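Local coordinates for protein 336aa long hypothetical dTDP-glucose 4,6-dehydratase (Pyrococcus horikoshii, PDB 2HUN) that binds NAD(+) in a Rossmann fold and probably acts as a dTDP-glucose 4,6-dehydratase, at residues F19-L24 and G183-P188; T176-N181 and E221-A226; R215-V220 and Y298-G303; K287-R290 and W294-K297. All coordinates share one frame; numbering follows the deposited sequence.

Contact 1 of 4, residues F19-L24 and G183-P188; sequences FIRYIL and GPYQFP
R21, on helix 14-26, turns a face of its guanidinium to the hydroxyl of Y185, which sits in the loop after strand 172-182. The two side chains cross at about a right angle, yet their flat ends are nearly parallel, the guanidinium and ring planes only 12° apart. Y185 OH stands 3.2 Å from R21 NH2, at an angle too poor for a hydrogen bond. The arginine starts extended, CG trans to the backbone N (chi1 -170°), then bends at chi3 (-57°), which brings NE and NH2 up to the phenol. NH1 forms a salt bridge with D49 and NH2 a hydrogen bond to the backbone oxygen of N46. Y185, third in a type II turn from G183 to Q186, also meets W310 and, edge-to-face, W317. With alanine in place of R21, D49 would probably lose its charged mate, N46 O its donor and the Y185 hydroxyl the flat group it lies over. The contact joins the helix that begins at what is probably the glycine-rich, Rossmann-type NAD-binding turn to the loop beyond the strand. Across it the chemistry is van der Waals and perhaps weakly electrostatic, while the directional bonds of R21 fix the guanidinium from outside.

Contact 2 of 4, residues T176-N181 and E221-A226; sequences TRCTNN and EDHVRA. With NAD (nicotinamide-adenine-dinucleotide), chain C.
H223, reaching from helix 220-233 to strand 172-182, meets C178 over one face of its ring and N181 at its edge. The packing is tight over that face of the imidazole, where C178 SG stands 3.5 Å from the ring centroid in a sulfur-aromatic contact; C178 CB adds a CH-pi contact on the same side. At the edge, H223 ND1 donates to N181 OD1 at 2.8 Å, a bent bond whose N-H...O angle is 132°. The amide stands steeply to the imidazole, their planes 79° apart. CG of the histidine lies trans to its backbone N (chi1 178°), which carries the ring from the helix to the strand. This is helix-on-sheet packing of a Rossmann fold at the cofactor: the backbone N of N181 gives the carboxamide oxygen O7N of NAD a nearly straight 2.7 Å bond, and the carbonyl oxygens of C178 and T179 lie against the nicotinamide ring. A weak bond from N181 ND2 to T179 O helps set the amide that H223 meets. The other end of the imidazole is joined more loosely: a single water bridges H223 NE2 (3.0 Å) and T176 OG1, taking the place of direct contact.

Contact 3 of 4, residues R215-V220 and Y298-G303; sequences RDWLYV and YTFDEG
Y298, just before helix 300-313, receives the edge of the Y219 ring on its own face, an offset edge-to-face pair with centroids 5.1 Å apart and planes at 82°. The contact packs the start of that helix against strand 215-219 of the mixed sheet of the Rossmann-type fold. The nearest atoms of the two tyrosines are Y219 CD2 and Y298 CD2, 3.3 Å apart. Y298 OH turns beyond the pair to E221, whose carboxylate accepts its hydrogen bond. T299 follows as N-cap and forms a capping box with E302: E302 N donates to T299 OG1 (3.2 Å), and T299 N donates to E302 OE1 (2.9 Å), closing the first turn. F300 runs side by side with W217, pointing the same way, and its CE1 touches W217 CB at 3.6 Å. Their rings are oblique, with planes at 47°; V253 of helix 250-260 touches both side chains. G303 then brings bare backbone over the phenol of Y219, its CA 4.3 Å from the ring centroid in a CH-pi contact. The Y219 ring gets there with CG trans to the backbone N (chi1 -173°), pointing from the strand end into the angle between Y298 and the helix. A serine in place of Y219 would probably leave a gap over G303 and rob Y298 of its edge-on partner. G303 O lies 3.5 Å from Y219 CE1, against the same ring.

Contact 4 of 4, residues K287-R290 and W294-K297; sequences KITR and WRPK
I288, on helix 286-292, packs its side chain against W294 of the loop that follows. I288 CG2 touches W294 CE3 at 3.7 Å, coming obliquely to the indole, while CG1 lies near the tryptophan CB. CG1 is trans to the backbone N (chi1 -163°), leaving CG2 wedged between N and the carbonyl carbon and aimed at the benzene part of the indole. The backbone joins the same pair: W294 N donates to I288 O, a weak bond, long at 3.4 Å but nearly straight. T289 divides its two branches. Its OG1 takes a 2.6 Å bond from a water that also donates to W294 O at 2.9 Å, and S285 O is the hydroxyl's other partner. Its methyl, CG2, sits over the centre of the R295 guanidinium, 3.5 Å from CZ. R295 reaches back over that methyl by a bend at chi2 (-85°) and is otherwise exposed. On the inner side the indole rests on A226 and L229 of helix 220-233, and its NE1 makes a weak bond to D222 O. A short helix and the chain folding back along it thus pack, through the indole, on helix 220-233 of the Rossmann-type fold, where K297 N also bonds D222.

From the N terminus, contact 1 closes the longest loop, 158 residues running from helix 14-26 to the chain just past strand 172-182. Contact 2 opens before that loop ends, so the two cross; it shuts 39 residues later on helix 220-233. Contact 3 crosses contact 2 in turn, because strand 215-219 leads directly into that helix, and closes 77 residues on at helix 300-313. The very short loop of contact 4 nests inside contact 3. Strands 172-182 and 215-219 are sheet neighbours, paired through N180 O and L218 N. D222, in contact 2, reaches K297 N in contact 4, while P184 in contact 1 packs on Y219 in contact 3.

Contact 1 of 4, residues F19-L24 and G183-P188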
# COMPACT_ATOMS: atom_id res chain seq x y z
N PHE A 19 13.16 6.98 -21.36
CA PHE A 19 13.17 5.53 -21.49
C PHE A 19 12.90 5.12 -22.93
O PHE A 19 13.66 4.35 -23.52
CB PHE A 19 12.10 4.91 -20.57
CG PHE A 19 12.08 3.40 -20.60
CD1 PHE A 19 13.08 2.66 -19.98
CD2 PHE A 19 11.07 2.72 -21.28
CE1 PHE A 19 13.08 1.27 -20.02
CE2 PHE A 19 11.06 1.33 -21.34
CZ PHE A 19 12.06 0.60 -20.71
N ILE A 20 11.81 5.63 -23.49
CA ILE A 20 11.43 5.31 -24.86
C ILE A 20 12.53 5.62 -25.88
O ILE A 20 12.84 4.79 -26.73
CB ILE A 20 10.13 6.04 -25.27
CG1 ILE A 20 8.97 5.49 -24.44
CG2 ILE A 20 9.88 5.89 -26.77
CD1 ILE A 20 7.62 6.16 -24.67
N ARG A 21 13.13 6.81 -25.80
CA ARG A 21 14.20 7.17 -26.74
C ARG A 21 15.36 6.19 -26.60
O ARG A 21 15.91 5.68 -27.59
CB ARG A 21 14.68 8.60 -26.47
CG ARG A 21 15.62 9.16 -27.55
CD ARG A 21 15.87 10.65 -27.34
NE ARG A 21 14.64 11.44 -27.31
CZ ARG A 21 14.03 11.92 -28.39
NH1 ARG A 21 14.52 11.70 -29.60
NH2 ARG A 21 12.90 12.62 -28.27
N TYR A 22 15.74 5.92 -25.35
CA TYR A 22 16.83 4.99 -25.07
C TYR A 22 16.52 3.60 -25.63
O TYR A 22 17.32 3.01 -26.36
CB TYR A 22 17.03 4.89 -23.55
CG TYR A 22 18.06 3.88 -23.12
CD1 TYR A 22 19.41 4.23 -23.02
CD2 TYR A 22 17.69 2.57 -22.81
CE1 TYR A 22 20.36 3.29 -22.62
CE2 TYR A 22 18.64 1.63 -22.41
CZ TYR A 22 19.97 2.00 -22.31
OH TYR A 22 20.91 1.07 -21.92
N ILE A 23 15.36 3.07 -25.28
CA ILE A 23 14.95 1.75 -25.74
C ILE A 23 14.96 1.58 -27.26
O ILE A 23 15.52 0.61 -27.77
CB ILE A 23 13.55 1.39 -25.18
CG1 ILE A 23 13.71 0.80 -23.77
CG2 ILE A 23 12.82 0.43 -26.12
CD1 ILE A 23 14.76 -0.30 -23.66
N LEU A 24 14.34 2.51 -27.98
CA LEU A 24 14.30 2.42 -29.43
C LEU A 24 15.68 2.60 -30.05
O LEU A 24 15.97 2.07 -31.12
CB LEU A 24 13.34 3.47 -30.01
CG LEU A 24 11.86 3.24 -29.68
CD1 LEU A 24 11.01 4.38 -30.22
CD2 LEU A 24 11.42 1.91 -30.27
N GLY A 183 18.05 15.34 -15.66
CA GLY A 183 18.58 15.14 -16.99
C GLY A 183 17.66 15.75 -18.02
O GLY A 183 16.77 16.54 -17.67
N PRO A 184 17.82 15.39 -19.31
CA PRO A 184 16.99 15.93 -20.40
C PRO A 184 15.49 15.77 -20.18
O PRO A 184 15.03 14.79 -19.59
CB PRO A 184 17.47 15.14 -21.61
CG PRO A 184 18.92 14.85 -21.28
CD PRO A 184 18.83 14.45 -19.83
N TYR A 185 14.73 16.75 -20.65
CA TYR A 185 13.28 16.72 -20.57
C TYR A 185 12.62 16.89 -19.20
O TYR A 185 11.43 16.61 -19.05
CB TYR A 185 12.76 15.44 -21.22
CG TYR A 185 13.19 15.29 -22.66
CD1 TYR A 185 12.59 16.05 -23.67
CD2 TYR A 185 14.20 14.40 -23.03
CE1 TYR A 185 12.99 15.93 -25.01
CE2 TYR A 185 14.61 14.27 -24.35
CZ TYR A 185 14.00 15.03 -25.34
OH TYR A 185 14.39 14.89 -26.65
N GLN A 186 13.37 17.34 -18.20
CA GLN A 186 12.78 17.58 -16.88
C GLN A 186 12.20 19.00 -16.90
O GLN A 186 12.87 19.92 -17.38
CB GLN A 186 13.83 17.46 -15.78
CG GLN A 186 13.27 17.68 -14.37
CD GLN A 186 14.26 17.30 -13.28
OE1 GLN A 186 15.41 17.73 -13.29
NE2 GLN A 186 13.81 16.49 -12.32
N PHE A 187 10.99 19.19 -16.39
CA PHE A 187 10.38 20.52 -16.39
C PHE A 187 11.24 21.55 -15.65
O PHE A 187 11.82 21.26 -14.61
CB PHE A 187 8.96 20.46 -15.82
CG PHE A 187 7.91 20.18 -16.86
CD1 PHE A 187 8.12 19.21 -17.83
CD2 PHE A 187 6.72 20.89 -16.86
CE1 PHE A 187 7.15 18.95 -18.80
CE2 PHE A 187 5.74 20.63 -17.83
CZ PHE A 187 5.95 19.66 -18.80
N PRO A 188 11.34 22.78 -16.20
CA PRO A 188 12.10 23.94 -15.74
C PRO A 188 12.06 24.37 -14.27
O PRO A 188 13.04 24.95 -13.79
CB PRO A 188 11.63 25.05 -16.68
CG PRO A 188 10.24 24.65 -16.99
CD PRO A 188 10.40 23.18 -17.27

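Contact 2 of 4, residues T176-N181 and E221-A226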
# COMPACT_ATOMS: atom_id res chain seq x y z
N THR A 176 10.32 -1.31 -9.09
CA THR A 176 11.54 -0.53 -8.94
C THR A 176 11.23 0.72 -8.10
O THR A 176 10.11 1.25 -8.15
CB THR A 176 12.11 -0.07 -10.31
OG1 THR A 176 11.12 0.69 -11.02
CG2 THR A 176 12.50 -1.28 -11.15
N ARG A 177 12.21 1.16 -7.32
CA ARG A 177 12.06 2.36 -6.50
C ARG A 177 13.35 3.15 -6.65
O ARG A 177 14.44 2.67 -6.28
CB ARG A 177 11.81 1.99 -5.03
CG ARG A 177 10.41 1.46 -4.74
CD ARG A 177 10.29 0.89 -3.34
NE ARG A 177 8.96 0.38 -3.04
CZ ARG A 177 8.71 -0.47 -2.04
NH1 ARG A 177 9.71 -0.90 -1.28
NH2 ARG A 177 7.47 -0.90 -1.80
N CYS A 178 13.24 4.36 -7.18
CA CYS A 178 14.42 5.19 -7.41
C CYS A 178 14.35 6.54 -6.71
O CYS A 178 13.28 7.02 -6.33
CB CYS A 178 14.59 5.43 -8.91
SG CYS A 178 13.25 6.44 -9.58
N THR A 179 15.52 7.16 -6.58
CA THR A 179 15.64 8.46 -5.95
C THR A 179 15.32 9.55 -6.97
O THR A 179 14.67 9.29 -7.98
CB THR A 179 17.06 8.67 -5.40
OG1 THR A 179 18.00 8.62 -6.48
CG2 THR A 179 17.40 7.56 -4.42
N ASN A 180 15.79 10.77 -6.72
CA ASN A 180 15.52 11.89 -7.60
C ASN A 180 16.21 11.83 -8.96
O ASN A 180 17.44 11.72 -9.03
CB ASN A 180 15.90 13.19 -6.90
CG ASN A 180 15.24 13.32 -5.55
OD1 ASN A 180 14.03 13.54 -5.46
ND2 ASN A 180 16.03 13.18 -4.49
N ASN A 181 15.43 11.89 -10.03
CA ASN A 181 15.98 11.87 -11.39
C ASN A 181 16.24 13.29 -11.88
O ASN A 181 15.55 14.23 -11.49
CB ASN A 181 15.01 11.21 -12.38
CG ASN A 181 15.04 9.69 -12.32
OD1 ASN A 181 15.06 9.02 -13.36
ND2 ASN A 181 15.02 9.14 -11.11
N GLU A 221 19.28 8.73 -17.41
CA GLU A 221 19.68 7.62 -18.27
C GLU A 221 20.10 6.40 -17.43
O GLU A 221 19.88 5.25 -17.83
CB GLU A 221 20.83 8.02 -19.20
CG GLU A 221 21.07 7.01 -20.33
CD GLU A 221 22.34 7.28 -21.11
OE1 GLU A 221 22.52 8.43 -21.57
OE2 GLU A 221 23.16 6.36 -21.28
N ASP A 222 20.71 6.65 -16.26
CA ASP A 222 21.13 5.57 -15.38
C ASP A 222 19.90 4.87 -14.80
O ASP A 222 19.91 3.66 -14.58
CB ASP A 222 22.01 6.09 -14.24
CG ASP A 222 23.48 6.08 -14.59
OD1 ASP A 222 23.91 5.16 -15.33
OD2 ASP A 222 24.22 6.97 -14.12
N HIS A 223 18.85 5.64 -14.52
CA HIS A 223 17.62 5.06 -14.00
C HIS A 223 17.09 4.18 -15.13
O HIS A 223 16.72 3.02 -14.91
CB HIS A 223 16.60 6.16 -13.67
CG HIS A 223 15.28 5.65 -13.18
ND1 HIS A 223 14.11 6.37 -13.28
CD2 HIS A 223 14.94 4.48 -12.56
CE1 HIS A 223 13.11 5.68 -12.76
NE2 HIS A 223 13.59 4.53 -12.32
N VAL A 224 17.08 4.73 -16.34
CA VAL A 224 16.61 4.02 -17.53
C VAL A 224 17.34 2.70 -17.73
O VAL A 224 16.72 1.67 -18.01
CB VAL A 224 16.77 4.91 -18.79
CG1 VAL A 224 16.72 4.05 -20.04
CG2 VAL A 224 15.65 5.95 -18.85
N ARG A 225 18.66 2.73 -17.57
CA ARG A 225 19.47 1.52 -17.73
C ARG A 225 19.09 0.48 -16.69
O ARG A 225 19.04 -0.72 -16.98
CB ARG A 225 20.96 1.87 -17.63
CG ARG A 225 21.50 2.58 -18.88
CD ARG A 225 22.90 3.16 -18.66
NE ARG A 225 23.39 3.89 -19.84
CZ ARG A 225 23.86 3.31 -20.94
NH1 ARG A 225 23.93 1.99 -21.04
NH2 ARG A 225 24.26 4.06 -21.97
N ALA A 226 18.81 0.95 -15.47
CA ALA A 226 18.40 0.06 -14.39
C ALA A 226 17.05 -0.58 -14.72
O ALA A 226 16.89 -1.78 -14.56
CB ALA A 226 18.29 0.84 -13.08
PA NAD C . 5.87 13.13 -15.03
O1A NAD C . 4.92 13.88 -14.19
O2A NAD C . 6.89 13.87 -15.82
O5B NAD C . 5.01 12.27 -16.07
C5B NAD C . 3.96 11.37 -15.67
C4B NAD C . 3.36 10.90 -17.00
O4B NAD C . 2.32 9.93 -16.76
C3B NAD C . 2.70 12.08 -17.77
O3B NAD C . 3.08 12.05 -19.15
C2B NAD C . 1.20 11.89 -17.49
O2B NAD C . 0.30 12.42 -18.46
C1B NAD C . 1.10 10.37 -17.35
N9A NAD C . -0.03 9.91 -16.51
C8A NAD C . -0.34 10.27 -15.25
N7A NAD C . -1.43 9.62 -14.86
C5A NAD C . -1.84 8.85 -15.86
C6A NAD C . -2.92 7.94 -16.05
N6A NAD C . -3.84 7.70 -15.12
N1A NAD C . -3.01 7.29 -17.30
C2A NAD C . -2.05 7.54 -18.30
N3A NAD C . -1.04 8.39 -18.12
C4A NAD C . -0.94 9.03 -16.92
O3 NAD C . 6.71 12.28 -13.98
PN NAD C . 7.94 11.28 -14.04
O1N NAD C . 8.93 11.95 -13.15
O2N NAD C . 8.40 11.04 -15.42
O5D NAD C . 7.44 9.97 -13.24
C5D NAD C . 7.43 8.64 -13.78
C4D NAD C . 7.33 7.62 -12.62
O4D NAD C . 8.55 7.58 -11.87
C3D NAD C . 6.19 7.95 -11.65
O3D NAD C . 5.50 6.72 -11.32
C2D NAD C . 6.93 8.55 -10.42
O2D NAD C . 6.19 8.29 -9.22
C1D NAD C . 8.27 7.83 -10.48
N1N NAD C . 9.40 8.56 -9.89
C2N NAD C . 9.92 9.77 -10.45
C3N NAD C . 11.02 10.39 -9.83
C7N NAD C . 11.63 11.70 -10.38
O7N NAD C . 12.70 12.10 -9.90
N7N NAD C . 11.02 12.34 -11.37
C4N NAD C . 11.59 9.83 -8.66
C5N NAD C . 11.07 8.64 -8.12
C6N NAD C . 9.98 7.99 -8.72
O HOH W 1 12.12 3.25 -10.10

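Contact 3 of 4, residues R215-V220 and Y298-G303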
# COMPACT_ATOMS: atom_id res chain seq x y z
N ARG A 215 19.45 14.67 -0.49
CA ARG A 215 18.66 13.93 -1.46
C ARG A 215 19.67 13.25 -2.37
O ARG A 215 20.76 13.78 -2.61
CB ARG A 215 17.76 14.86 -2.28
CG ARG A 215 16.45 15.20 -1.59
CD ARG A 215 15.44 15.82 -2.54
NE ARG A 215 15.86 17.13 -3.03
CZ ARG A 215 15.09 17.93 -3.76
NH1 ARG A 215 13.86 17.54 -4.08
NH2 ARG A 215 15.53 19.12 -4.15
N ASP A 216 19.31 12.07 -2.85
CA ASP A 216 20.17 11.32 -3.74
C ASP A 216 19.78 11.73 -5.16
O ASP A 216 18.60 11.82 -5.50
CB ASP A 216 19.95 9.82 -3.54
CG ASP A 216 20.90 8.97 -4.36
OD1 ASP A 216 22.13 9.06 -4.11
OD2 ASP A 216 20.44 8.23 -5.25
N TRP A 217 20.78 12.00 -5.99
CA TRP A 217 20.52 12.40 -7.37
C TRP A 217 20.98 11.32 -8.33
O TRP A 217 22.13 10.88 -8.30
CB TRP A 217 21.20 13.74 -7.67
CG TRP A 217 20.61 14.85 -6.85
CD1 TRP A 217 21.06 15.31 -5.65
CD2 TRP A 217 19.38 15.54 -7.12
NE1 TRP A 217 20.19 16.25 -5.15
CE2 TRP A 217 19.15 16.41 -6.03
CE3 TRP A 217 18.46 15.51 -8.17
CZ2 TRP A 217 18.03 17.25 -5.97
CZ3 TRP A 217 17.34 16.35 -8.10
CH2 TRP A 217 17.14 17.20 -7.01
N LEU A 218 20.05 10.88 -9.18
CA LEU A 218 20.32 9.84 -10.15
C LEU A 218 20.10 10.34 -11.58
O LEU A 218 18.99 10.76 -11.92
CB LEU A 218 19.40 8.65 -9.87
CG LEU A 218 19.40 7.43 -10.79
CD1 LEU A 218 20.71 6.68 -10.66
CD2 LEU A 218 18.23 6.52 -10.42
N TYR A 219 21.13 10.28 -12.41
CA TYR A 219 20.99 10.72 -13.80
C TYR A 219 19.91 9.85 -14.45
O TYR A 219 19.95 8.63 -14.34
CB TYR A 219 22.30 10.58 -14.57
CG TYR A 219 22.25 11.19 -15.96
CD1 TYR A 219 21.90 12.53 -16.14
CD2 TYR A 219 22.50 10.42 -17.10
CE1 TYR A 219 21.79 13.09 -17.41
CE2 TYR A 219 22.40 10.97 -18.38
CZ TYR A 219 22.04 12.30 -18.52
OH TYR A 219 21.90 12.84 -19.78
N VAL A 220 18.94 10.48 -15.10
CA VAL A 220 17.83 9.74 -15.70
C VAL A 220 18.24 8.57 -16.59
O VAL A 220 17.63 7.50 -16.52
CB VAL A 220 16.88 10.68 -16.49
CG1 VAL A 220 17.58 11.23 -17.74
CG2 VAL A 220 15.60 9.94 -16.85
N TYR A 298 27.34 7.08 -15.07
CA TYR A 298 27.82 8.45 -15.00
C TYR A 298 27.99 8.92 -13.56
O TYR A 298 27.22 8.53 -12.68
CB TYR A 298 26.81 9.38 -15.69
CG TYR A 298 26.40 8.96 -17.08
CD1 TYR A 298 27.27 9.12 -18.17
CD2 TYR A 298 25.15 8.40 -17.32
CE1 TYR A 298 26.90 8.72 -19.45
CE2 TYR A 298 24.77 8.00 -18.60
CZ TYR A 298 25.64 8.16 -19.66
OH TYR A 298 25.26 7.76 -20.91
N THR A 299 29.00 9.75 -13.33
CA THR A 299 29.20 10.31 -11.99
C THR A 299 28.25 11.50 -11.94
O THR A 299 27.66 11.86 -12.95
CB THR A 299 30.65 10.82 -11.80
OG1 THR A 299 30.94 11.81 -12.78
CG2 THR A 299 31.64 9.67 -11.93
N PHE A 300 28.09 12.11 -10.77
CA PHE A 300 27.20 13.26 -10.66
C PHE A 300 27.69 14.38 -11.59
O PHE A 300 26.90 15.02 -12.28
CB PHE A 300 27.15 13.76 -9.22
CG PHE A 300 26.16 14.88 -9.01
CD1 PHE A 300 24.80 14.67 -9.20
CD2 PHE A 300 26.60 16.14 -8.63
CE1 PHE A 300 23.89 15.70 -9.02
CE2 PHE A 300 25.68 17.18 -8.44
CZ PHE A 300 24.33 16.96 -8.64
N ASP A 301 29.01 14.58 -11.61
CA ASP A 301 29.62 15.61 -12.46
C ASP A 301 29.35 15.38 -13.94
O ASP A 301 29.04 16.32 -14.68
CB ASP A 301 31.14 15.64 -12.23
CG ASP A 301 31.54 16.58 -11.11
OD1 ASP A 301 30.97 16.48 -10.01
OD2 ASP A 301 32.43 17.42 -11.34
N GLU A 302 29.47 14.14 -14.38
CA GLU A 302 29.23 13.82 -15.78
C GLU A 302 27.75 14.01 -16.12
O GLU A 302 27.41 14.52 -17.18
CB GLU A 302 29.66 12.37 -16.08
CG GLU A 302 31.16 12.13 -15.93
CD GLU A 302 31.54 10.68 -16.16
OE1 GLU A 302 30.97 9.80 -15.50
OE2 GLU A 302 32.42 10.42 -17.01
N GLY A 303 26.88 13.61 -15.20
CA GLY A 303 25.45 13.74 -15.43
C GLY A 303 24.97 15.18 -15.46
O GLY A 303 24.08 15.52 -16.24

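Contact 4 of 4, residues K287-R290 and W294-K297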
# COMPACT_ATOMS: atom_id res chain seq x y z
N LYS A 287 20.85 -4.64 -3.41
CA LYS A 287 20.17 -5.78 -4.03
C LYS A 287 20.36 -5.83 -5.54
O LYS A 287 20.79 -6.84 -6.09
CB LYS A 287 18.68 -5.74 -3.68
CG LYS A 287 17.86 -6.92 -4.21
CD LYS A 287 16.43 -6.84 -3.67
CE LYS A 287 15.56 -7.97 -4.15
NZ LYS A 287 14.19 -7.86 -3.59
N ILE A 288 20.03 -4.73 -6.21
CA ILE A 288 20.16 -4.68 -7.66
C ILE A 288 21.62 -4.76 -8.07
O ILE A 288 21.95 -5.31 -9.13
CB ILE A 288 19.47 -3.41 -8.23
CG1 ILE A 288 19.24 -3.58 -9.73
CG2 ILE A 288 20.31 -2.16 -7.94
CD1 ILE A 288 18.42 -2.46 -10.36
N THR A 289 22.52 -4.23 -7.25
CA THR A 289 23.94 -4.29 -7.56
C THR A 289 24.39 -5.74 -7.56
O THR A 289 24.98 -6.22 -8.53
CB THR A 289 24.79 -3.52 -6.53
OG1 THR A 289 24.38 -2.15 -6.49
CG2 THR A 289 26.26 -3.60 -6.88
N ARG A 290 24.09 -6.43 -6.47
CA ARG A 290 24.46 -7.83 -6.27
C ARG A 290 23.85 -8.80 -7.28
O ARG A 290 24.56 -9.61 -7.87
CB ARG A 290 24.04 -8.27 -4.85
CG ARG A 290 24.43 -9.72 -4.46
CD ARG A 290 23.61 -10.20 -3.25
NE ARG A 290 22.17 -10.16 -3.56
CZ ARG A 290 21.23 -9.72 -2.74
NH1 ARG A 290 21.54 -9.26 -1.52
NH2 ARG A 290 19.97 -9.69 -3.14
N TRP A 294 23.92 -3.98 -11.59
CA TRP A 294 23.69 -2.60 -12.00
C TRP A 294 24.62 -1.63 -11.27
O TRP A 294 24.76 -1.71 -10.05
CB TRP A 294 22.26 -2.16 -11.73
CG TRP A 294 22.06 -0.70 -12.06
CD1 TRP A 294 21.96 -0.15 -13.30
CD2 TRP A 294 22.02 0.40 -11.13
NE1 TRP A 294 21.86 1.22 -13.21
CE2 TRP A 294 21.90 1.58 -11.89
CE3 TRP A 294 22.09 0.49 -9.74
CZ2 TRP A 294 21.83 2.84 -11.30
CZ3 TRP A 294 22.02 1.75 -9.15
CH2 TRP A 294 21.89 2.91 -9.93
N ARG A 295 25.23 -0.72 -12.02
CA ARG A 295 26.11 0.31 -11.47
C ARG A 295 25.84 1.60 -12.25
O ARG A 295 25.51 1.57 -13.43
CB ARG A 295 27.59 -0.06 -11.68
CG ARG A 295 28.06 -1.38 -11.07
CD ARG A 295 28.45 -1.23 -9.61
NE ARG A 295 29.06 -2.46 -9.10
CZ ARG A 295 29.49 -2.62 -7.85
NH1 ARG A 295 29.38 -1.62 -6.99
NH2 ARG A 295 30.02 -3.78 -7.47
N PRO A 296 25.95 2.77 -11.59
CA PRO A 296 25.70 4.00 -12.35
C PRO A 296 26.80 4.12 -13.41
O PRO A 296 27.96 3.78 -13.15
CB PRO A 296 25.81 5.09 -11.29
CG PRO A 296 25.32 4.39 -10.05
CD PRO A 296 26.03 3.05 -10.14
N LYS A 297 26.42 4.58 -14.60
CA LYS A 297 27.39 4.73 -15.69
C LYS A 297 28.03 6.12 -15.67
O LYS A 297 29.14 6.31 -16.17
CB LYS A 297 26.68 4.51 -17.04
CG LYS A 297 27.54 4.80 -18.26
CD LYS A 297 26.73 4.65 -19.55
CE LYS A 297 27.57 4.99 -20.78
NZ LYS A 297 28.74 4.08 -20.92
O HOH W 2 25.09 0.05 -7.72